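Local coordinates for protein major allergen Alt a 1 (Alternaria alternata, PDB 3V0R) that may bind host plant thaumatin-like proteins and inhibit their beta-glucanase activity, as a secreted, disulfide-linked homodimeric beta-barrel allergen, at residues Y14-G28 with K112-L126. Numbering follows the deposited sequence.
With 0FU (2,5,6-triaminopyrimidin-4-ol), chain K; 8AC (8-aminooctanoic acid), chain L; 0FU (2,5,6-triaminopyrimidin-4-ol), chain J; 0FU (2,5,6-triaminopyrimidin-4-ol), chain M.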
loop_
_atom_site.group_PDB
_atom_site.type_symbol
_atom_site.label_atom_id
_atom_site.label_comp_id
_atom_site.label_asym_id
_atom_site.label_seq_id
_atom_site.Cartn_x
_atom_site.Cartn_y
_atom_site.Cartn_z
ATOM N N TYR A 14 -16.609 22.146 2.976
ATOM C CA TYR A 14 -16.139 21.860 1.612
ATOM C C TYR A 14 -14.761 22.461 1.348
ATOM O O TYR A 14 -14.340 22.612 0.202
ATOM C CB TYR A 14 -17.184 22.375 0.615
ATOM C CG TYR A 14 -18.463 21.565 0.739
ATOM C CD1 TYR A 14 -19.514 22.034 1.464
ATOM C CD2 TYR A 14 -18.554 20.306 0.164
ATOM C CE1 TYR A 14 -20.689 21.288 1.622
ATOM C CE2 TYR A 14 -19.724 19.564 0.301
ATOM C CZ TYR A 14 -20.732 20.052 1.049
ATOM O OH TYR A 14 -21.885 19.314 1.199
ATOM N N VAL A 15 -14.060 22.782 2.427
ATOM C CA VAL A 15 -12.707 23.331 2.385
ATOM C C VAL A 15 -11.700 22.394 3.030
ATOM O O VAL A 15 -11.872 21.956 4.197
ATOM C CB VAL A 15 -12.693 24.702 3.100
ATOM C CG1 VAL A 15 -11.261 25.293 3.066
ATOM C CG2 VAL A 15 -13.685 25.655 2.419
ATOM N N TRP A 16 -10.691 22.005 2.259
ATOM C CA TRP A 16 -9.644 21.090 2.692
ATOM C C TRP A 16 -8.310 21.749 2.645
ATOM O O TRP A 16 -8.099 22.645 1.798
ATOM C CB TRP A 16 -9.628 19.838 1.845
ATOM C CG TRP A 16 -10.835 18.961 1.922
ATOM C CD1 TRP A 16 -11.863 18.996 2.827
ATOM C CD2 TRP A 16 -11.171 17.843 1.024
ATOM N NE1 TRP A 16 -12.767 18.003 2.564
ATOM C CE2 TRP A 16 -12.376 17.291 1.484
ATOM C CE3 TRP A 16 -10.574 17.310 -0.102
ATOM C CZ2 TRP A 16 -12.986 16.213 0.854
ATOM C CZ3 TRP A 16 -11.164 16.225 -0.709
ATOM C CH2 TRP A 16 -12.382 15.724 -0.267
ATOM N N LYS A 17 -7.366 21.305 3.490
ATOM C CA LYS A 17 -6.018 21.877 3.537
ATOM C C LYS A 17 -5.105 20.948 2.792
ATOM O O LYS A 17 -5.196 19.718 2.987
ATOM C CB LYS A 17 -5.578 21.914 4.995
ATOM C CG LYS A 17 -4.192 22.508 5.196
ATOM C CD LYS A 17 -3.879 22.594 6.698
ATOM C CE LYS A 17 -3.201 21.305 7.139
ATOM N NZ LYS A 17 -2.709 21.376 8.563
ATOM N N ILE A 18 -4.230 21.514 1.954
ATOM C CA ILE A 18 -3.258 20.784 1.190
ATOM C C ILE A 18 -1.904 21.184 1.779
ATOM O O ILE A 18 -1.596 22.352 2.009
ATOM C CB ILE A 18 -3.260 21.095 -0.321
ATOM C CG1 ILE A 18 -4.675 21.022 -0.876
ATOM C CG2 ILE A 18 -2.238 20.178 -1.043
ATOM C CD1 ILE A 18 -5.287 19.626 -0.970
ATOM N N SER A 19 -1.099 20.196 2.079
ATOM C CA SER A 19 0.207 20.426 2.703
ATOM C C SER A 19 1.204 19.316 2.310
ATOM O O SER A 19 0.846 18.272 1.717
ATOM C CB SER A 19 0.110 20.465 4.248
ATOM O OG SER A 19 -0.391 19.231 4.719
ATOM N N GLU A 20 2.460 19.560 2.667
ATOM C CA GLU A 20 3.567 18.589 2.380
ATOM C C GLU A 20 3.637 18.101 0.923
ATOM O O GLU A 20 3.841 16.927 0.577
ATOM C CB GLU A 20 3.601 17.470 3.450
ATOM C CG GLU A 20 3.269 17.812 4.939
ATOM C CD GLU A 20 3.770 19.172 5.612
ATOM O OE1 GLU A 20 2.918 19.620 6.372
ATOM O OE2 GLU A 20 4.937 19.774 5.527
ATOM N N PHE A 21 3.502 19.050 0.012
ATOM C CA PHE A 21 3.731 18.755 -1.385
ATOM C C PHE A 21 5.150 18.251 -1.554
ATOM O O PHE A 21 6.080 18.771 -0.950
ATOM C CB PHE A 21 3.599 20.042 -2.245
ATOM C CG PHE A 21 3.919 19.836 -3.694
ATOM C CD1 PHE A 21 3.058 19.197 -4.503
ATOM C CD2 PHE A 21 5.122 20.217 -4.194
ATOM C CE1 PHE A 21 3.328 19.038 -5.859
ATOM C CE2 PHE A 21 5.458 20.043 -5.535
ATOM C CZ PHE A 21 4.549 19.429 -6.371
ATOM N N TYR A 22 5.308 17.206 -2.362
ATOM C CA TYR A 22 6.621 16.690 -2.767
ATOM C C TYR A 22 6.561 16.407 -4.238
ATOM O O TYR A 22 5.529 16.086 -4.761
ATOM C CB TYR A 22 6.973 15.384 -2.016
ATOM C CG TYR A 22 8.328 14.727 -2.343
ATOM C CD1 TYR A 22 9.469 14.927 -1.521
ATOM C CD2 TYR A 22 8.467 13.839 -3.408
ATOM C CE1 TYR A 22 10.684 14.286 -1.785
ATOM C CE2 TYR A 22 9.698 13.226 -3.691
ATOM C CZ TYR A 22 10.798 13.461 -2.900
ATOM O OH TYR A 22 11.981 12.784 -3.150
ATOM N N GLY A 23 7.700 16.483 -4.898
ATOM C CA GLY A 23 7.833 15.951 -6.250
ATOM C C GLY A 23 9.285 15.730 -6.631
ATOM O O GLY A 23 10.172 16.364 -6.075
ATOM N N ARG A 24 9.520 14.815 -7.549
ATOM C CA ARG A 24 10.853 14.581 -8.025
ATOM C C ARG A 24 10.852 14.724 -9.548
ATOM O O ARG A 24 10.007 14.157 -10.212
ATOM C CB ARG A 24 11.355 13.194 -7.615
ATOM C CG ARG A 24 12.748 12.935 -8.193
ATOM C CD ARG A 24 13.281 11.594 -7.798
ATOM N NE ARG A 24 14.503 11.320 -8.530
ATOM C CZ ARG A 24 14.851 10.148 -8.990
ATOM N NH1 ARG A 24 15.978 10.007 -9.682
ATOM N NH2 ARG A 24 14.151 9.068 -8.684
ATOM N N LYS A 25 11.798 15.484 -10.048
ATOM C CA LYS A 25 12.055 15.638 -11.483
ATOM C C LYS A 25 13.431 15.043 -11.761
ATOM O O LYS A 25 14.445 15.687 -11.495
ATOM C CB LYS A 25 12.084 17.139 -11.836
ATOM C CG LYS A 25 10.767 17.868 -11.574
ATOM C CD LYS A 25 10.949 19.365 -11.873
ATOM C CE LYS A 25 9.621 20.115 -11.771
ATOM N NZ LYS A 25 9.886 21.629 -11.783
ATOM N N PRO A 26 13.490 13.807 -12.252
ATOM C CA PRO A 26 14.748 13.051 -12.382
ATOM C C PRO A 26 15.693 13.644 -13.390
ATOM O O PRO A 26 16.935 13.472 -13.278
ATOM C CB PRO A 26 14.276 11.655 -12.829
ATOM C CG PRO A 26 12.899 11.844 -13.354
ATOM C CD PRO A 26 12.318 13.008 -12.646
ATOM N N GLU A 27 15.113 14.345 -14.359
ATOM C CA GLU A 27 15.891 15.028 -15.356
ATOM C C GLU A 27 15.614 16.516 -15.401
ATOM O O GLU A 27 15.949 17.180 -16.372
ATOM C CB GLU A 27 15.627 14.388 -16.731
ATOM C CG GLU A 27 15.991 12.911 -16.764
ATOM C CD GLU A 27 17.490 12.659 -16.513
ATOM O OE1 GLU A 27 18.314 13.568 -16.746
ATOM O OE2 GLU A 27 17.876 11.538 -16.106
ATOM N N GLY A 28 15.014 17.044 -14.342
ATOM C CA GLY A 28 14.771 18.448 -14.189
ATOM C C GLY A 28 13.601 18.968 -14.994
ATOM O O GLY A 28 13.429 20.160 -15.063
ATOM N N LYS A 112 20.989 16.101 -13.371
ATOM C CA LYS A 112 19.780 16.953 -13.524
ATOM C C LYS A 112 18.580 16.548 -12.615
ATOM O O LYS A 112 17.429 16.887 -12.874
ATOM C CB LYS A 112 19.352 16.980 -14.992
ATOM C CG LYS A 112 20.444 17.399 -15.991
ATOM C CD LYS A 112 19.842 17.740 -17.372
ATOM C CE LYS A 112 19.893 16.564 -18.371
ATOM N NZ LYS A 112 18.686 16.414 -19.283
ATOM N N ASP A 113 18.897 15.859 -11.519
ATOM C CA ASP A 113 17.925 15.406 -10.556
ATOM C C ASP A 113 17.547 16.542 -9.594
ATOM O O ASP A 113 18.432 17.149 -8.940
ATOM C CB ASP A 113 18.533 14.229 -9.792
ATOM C CG ASP A 113 17.608 13.660 -8.751
ATOM O OD1 ASP A 113 16.468 13.322 -9.139
ATOM O OD2 ASP A 113 18.083 13.529 -7.560
ATOM N N PHE A 114 16.233 16.843 -9.513
ATOM C CA PHE A 114 15.730 17.880 -8.628
ATOM C C PHE A 114 14.593 17.328 -7.815
ATOM O O PHE A 114 13.825 16.504 -8.309
ATOM C CB PHE A 114 15.239 19.093 -9.422
ATOM C CG PHE A 114 16.356 19.932 -9.912
ATOM C CD1 PHE A 114 16.791 21.024 -9.170
ATOM C CD2 PHE A 114 17.032 19.592 -11.063
ATOM C CE1 PHE A 114 17.893 21.764 -9.594
ATOM C CE2 PHE A 114 18.126 20.342 -11.513
ATOM C CZ PHE A 114 18.551 21.432 -10.765
ATOM N N VAL A 115 14.538 17.739 -6.558
ATOM C CA VAL A 115 13.442 17.392 -5.694
ATOM C C VAL A 115 12.785 18.704 -5.244
ATOM O O VAL A 115 13.484 19.693 -4.977
ATOM C CB VAL A 115 13.896 16.488 -4.536
ATOM C CG1 VAL A 115 14.317 15.117 -5.066
ATOM C CG2 VAL A 115 15.044 17.126 -3.765
ATOM N N CYS A 116 11.443 18.721 -5.219
ATOM C CA CYS A 116 10.636 19.884 -4.943
ATOM C C CYS A 116 9.832 19.632 -3.674
ATOM O O CYS A 116 9.336 18.523 -3.479
ATOM C CB CYS A 116 9.656 20.171 -6.123
ATOM S SG CYS A 116 10.565 20.194 -7.693
ATOM N N GLN A 117 9.737 20.597 -2.774
ATOM C CA GLN A 117 8.865 20.443 -1.660
ATOM C C GLN A 117 8.064 21.724 -1.387
ATOM O O GLN A 117 8.545 22.838 -1.698
ATOM C CB GLN A 117 9.649 19.945 -0.399
ATOM C CG GLN A 117 10.719 20.948 0.017
ATOM C CD GLN A 117 11.680 20.504 1.183
ATOM O OE1 GLN A 117 12.376 19.445 1.114
ATOM N NE2 GLN A 117 11.667 21.303 2.293
ATOM N N GLY A 118 6.843 21.534 -0.856
ATOM C CA GLY A 118 5.933 22.637 -0.603
ATOM C C GLY A 118 6.598 23.637 0.381
ATOM O O GLY A 118 7.380 23.235 1.276
ATOM N N VAL A 119 6.360 24.920 0.140
ATOM C CA VAL A 119 6.806 25.988 1.040
ATOM C C VAL A 119 5.653 26.651 1.792
ATOM O O VAL A 119 5.886 27.455 2.689
ATOM C CB VAL A 119 7.669 27.026 0.325
ATOM C CG1 VAL A 119 8.913 26.353 -0.226
ATOM C CG2 VAL A 119 6.904 27.765 -0.764
ATOM N N ALA A 120 4.409 26.278 1.462
ATOM C CA ALA A 120 3.230 26.848 2.096
ATOM C C ALA A 120 2.074 25.913 1.928
ATOM O O ALA A 120 1.991 25.197 0.918
ATOM C CB ALA A 120 2.849 28.180 1.473
ATOM N N ASP A 121 1.151 25.936 2.887
ATOM C CA ASP A 121 -0.084 25.185 2.735
ATOM C C ASP A 121 -0.987 25.922 1.741
ATOM O O ASP A 121 -0.765 27.098 1.491
ATOM C CB ASP A 121 -0.812 25.119 4.063
ATOM C CG ASP A 121 -0.138 24.214 5.081
ATOM O OD1 ASP A 121 0.813 23.526 4.819
ATOM O OD2 ASP A 121 -0.635 24.195 6.216
ATOM N N ALA A 122 -1.978 25.230 1.182
ATOM C CA ALA A 122 -2.995 25.813 0.306
ATOM C C ALA A 122 -4.340 25.265 0.765
ATOM O O ALA A 122 -4.404 24.200 1.335
ATOM C CB ALA A 122 -2.764 25.415 -1.179
ATOM N N TYR A 123 -5.409 25.999 0.496
ATOM C CA TYR A 123 -6.744 25.599 0.853
ATOM C C TYR A 123 -7.574 25.465 -0.393
ATOM O O TYR A 123 -7.518 26.341 -1.292
ATOM C CB TYR A 123 -7.292 26.597 1.811
ATOM C CG TYR A 123 -6.649 26.494 3.153
ATOM C CD1 TYR A 123 -5.448 27.145 3.431
ATOM C CD2 TYR A 123 -7.195 25.672 4.151
ATOM C CE1 TYR A 123 -4.802 26.935 4.673
ATOM C CE2 TYR A 123 -6.605 25.527 5.385
ATOM C CZ TYR A 123 -5.423 26.152 5.644
ATOM O OH TYR A 123 -4.868 25.969 6.851
ATOM N N ILE A 124 -8.324 24.393 -0.534
ATOM C CA ILE A 124 -9.112 24.217 -1.754
ATOM C C ILE A 124 -10.599 24.275 -1.329
ATOM O O ILE A 124 -10.960 23.815 -0.214
ATOM C CB ILE A 124 -8.811 22.856 -2.474
ATOM C CG1 ILE A 124 -8.945 21.596 -1.619
ATOM C CG2 ILE A 124 -7.440 22.853 -3.133
ATOM C CD1 ILE A 124 -10.344 20.921 -1.658
ATOM N N THR A 125 -11.452 24.722 -2.232
ATOM C CA THR A 125 -12.914 24.694 -2.047
ATOM C C THR A 125 -13.528 23.779 -3.102
ATOM O O THR A 125 -13.362 23.940 -4.334
ATOM C CB THR A 125 -13.555 26.129 -2.084
ATOM O OG1 THR A 125 -12.980 26.962 -1.088
ATOM C CG2 THR A 125 -15.148 26.063 -1.856
ATOM N N LEU A 126 -14.259 22.768 -2.644
ATOM C CA LEU A 126 -14.966 21.868 -3.525
ATOM C C LEU A 126 -16.298 22.461 -3.967
ATOM O O LEU A 126 -17.141 22.803 -3.144
ATOM C CB LEU A 126 -15.148 20.499 -2.843
ATOM C CG LEU A 126 -13.890 19.713 -2.525
ATOM C CD1 LEU A 126 -14.194 18.767 -1.373
ATOM C CD2 LEU A 126 -13.478 18.928 -3.769
HETATM C C4 0FU K . 6.440 9.608 0.286
HETATM N N3 0FU K . 5.815 10.078 1.391
HETATM C C2 0FU K . 6.097 11.335 1.823
HETATM N NAA 0FU K . 5.482 11.789 2.928
HETATM N N1 0FU K . 6.967 12.142 1.165
HETATM C C6 0FU K . 7.619 11.677 0.089
HETATM N NAB 0FU K . 8.538 12.335 -0.640
HETATM C C5 0FU K . 7.345 10.428 -0.352
HETATM N NAC 0FU K . 7.983 10.012 -1.431
HETATM O O4 0FU K . 6.250 8.351 -0.267
HETATM N NAA 8AC L . -24.213 18.604 6.426
HETATM O OAB 8AC L . -16.798 16.632 -0.306
HETATM O OAC 8AC L . -16.468 14.882 0.880
HETATM C CAD 8AC L . -23.148 17.728 5.918
HETATM C CAE 8AC L . -22.016 18.590 5.405
HETATM C CAF 8AC L . -20.685 17.866 5.439
HETATM C CAG 8AC L . -20.364 17.419 4.007
HETATM C CAH 8AC L . -18.903 17.433 3.737
HETATM C CAI 8AC L . -18.621 16.662 2.415
HETATM C CAJ 8AC L . -17.213 16.946 1.947
HETATM C CAK 8AC L . -16.812 16.052 0.755
HETATM C C4 0FU J . -22.112 14.407 2.522
HETATM N N3 0FU J . -23.240 15.103 2.822
HETATM C C2 0FU J . -23.764 16.032 1.976
HETATM N NAA 0FU J . -24.881 16.684 2.333
HETATM N N1 0FU J . -23.186 16.308 0.787
HETATM C C6 0FU J . -22.049 15.640 0.436
HETATM N NAB 0FU J . -21.475 15.898 -0.716
HETATM C C5 0FU J . -21.473 14.664 1.297
HETATM N NAC 0FU J . -20.347 13.970 0.986
HETATM O O4 0FU J . -21.553 13.467 3.364
HETATM C C4 0FU M . 3.722 9.735 -1.108
HETATM N N3 0FU M . 4.375 10.034 -2.237
HETATM C C2 0FU M . 4.710 11.314 -2.503
HETATM N NAA 0FU M . 5.370 11.539 -3.657
HETATM N N1 0FU M . 4.416 12.332 -1.640
HETATM C C6 0FU M . 3.757 12.072 -0.501
HETATM N NAB 0FU M . 3.430 13.051 0.354
HETATM C C5 0FU M . 3.410 10.743 -0.225
HETATM N NAC 0FU M . 2.748 10.375 0.872
HETATM O O4 0FU M . 3.361 8.473 -0.760
HETATM O O HOH W 1 2.999 22.640 3.239
HETATM O O HOH W 2 2.913 21.876 0.581
HETATM O O HOH W 3 19.723 13.640 -13.756
#
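Asp113 OD1 takes the NE-H of Arg24 at 2.9 Å, almost straight, while NH1 adds a weak, bent bond to the same oxygen. OD1 lies in the guanidinium plane, met on its syn side, with the two planes 83° apart: a one-oxygen grip, not a two-oxygen fork. OD2 goes to Asn109 N of the same chain. Arg24 reaches this point with CG anti to the backbone N (chi1 177°) and its chain extended to NE; its NH1 also holds a sulfate ion.

Between this salt bridge and Leu126, strands 15-25 and 114-128, first and last in sequence but neighbours in the barrel, pair antiparallel in two runs of backbone bonds offset by one residue. Val119 and Ala120 both leave the pairing opposite Glu20, which makes the shift, and water fills in: one molecule accepts from Glu20 N and donates to Asp121 OD1, another accepts from Phe21 N.

Trp16, Ile18, Ile124 and Leu126 form an apolar patch on one face. Leu126 CD1 sits over the six-membered ring of Trp16, 3.6 Å from its centroid. Ile124 CD1 comes 3.7 Å from Trp16 CB. Leu126 CD1 also lies 3.5 Å from OAB of the bound 8-aminooctanoic acid, whose chain runs over a face of the Tyr14 ring. On the opposite face of the sheet, Lys17 and Tyr123 lie side by side, Lys17 CD 3.5 Å from Tyr123 OH, and Lys17 NZ continues to Asn109 of the second subunit and a separate sulfate.

On the face of Trp16, Cys116 is tied by disulfide to Cys104, fixing strand 114-128 to strand 93-106. Apolar packing thus shapes the 8-aminooctanoic acid end, whereas Asp113 probably offsets much of Arg24's charge; what remains may draw its sulfate, probably from the crystallisation liquor.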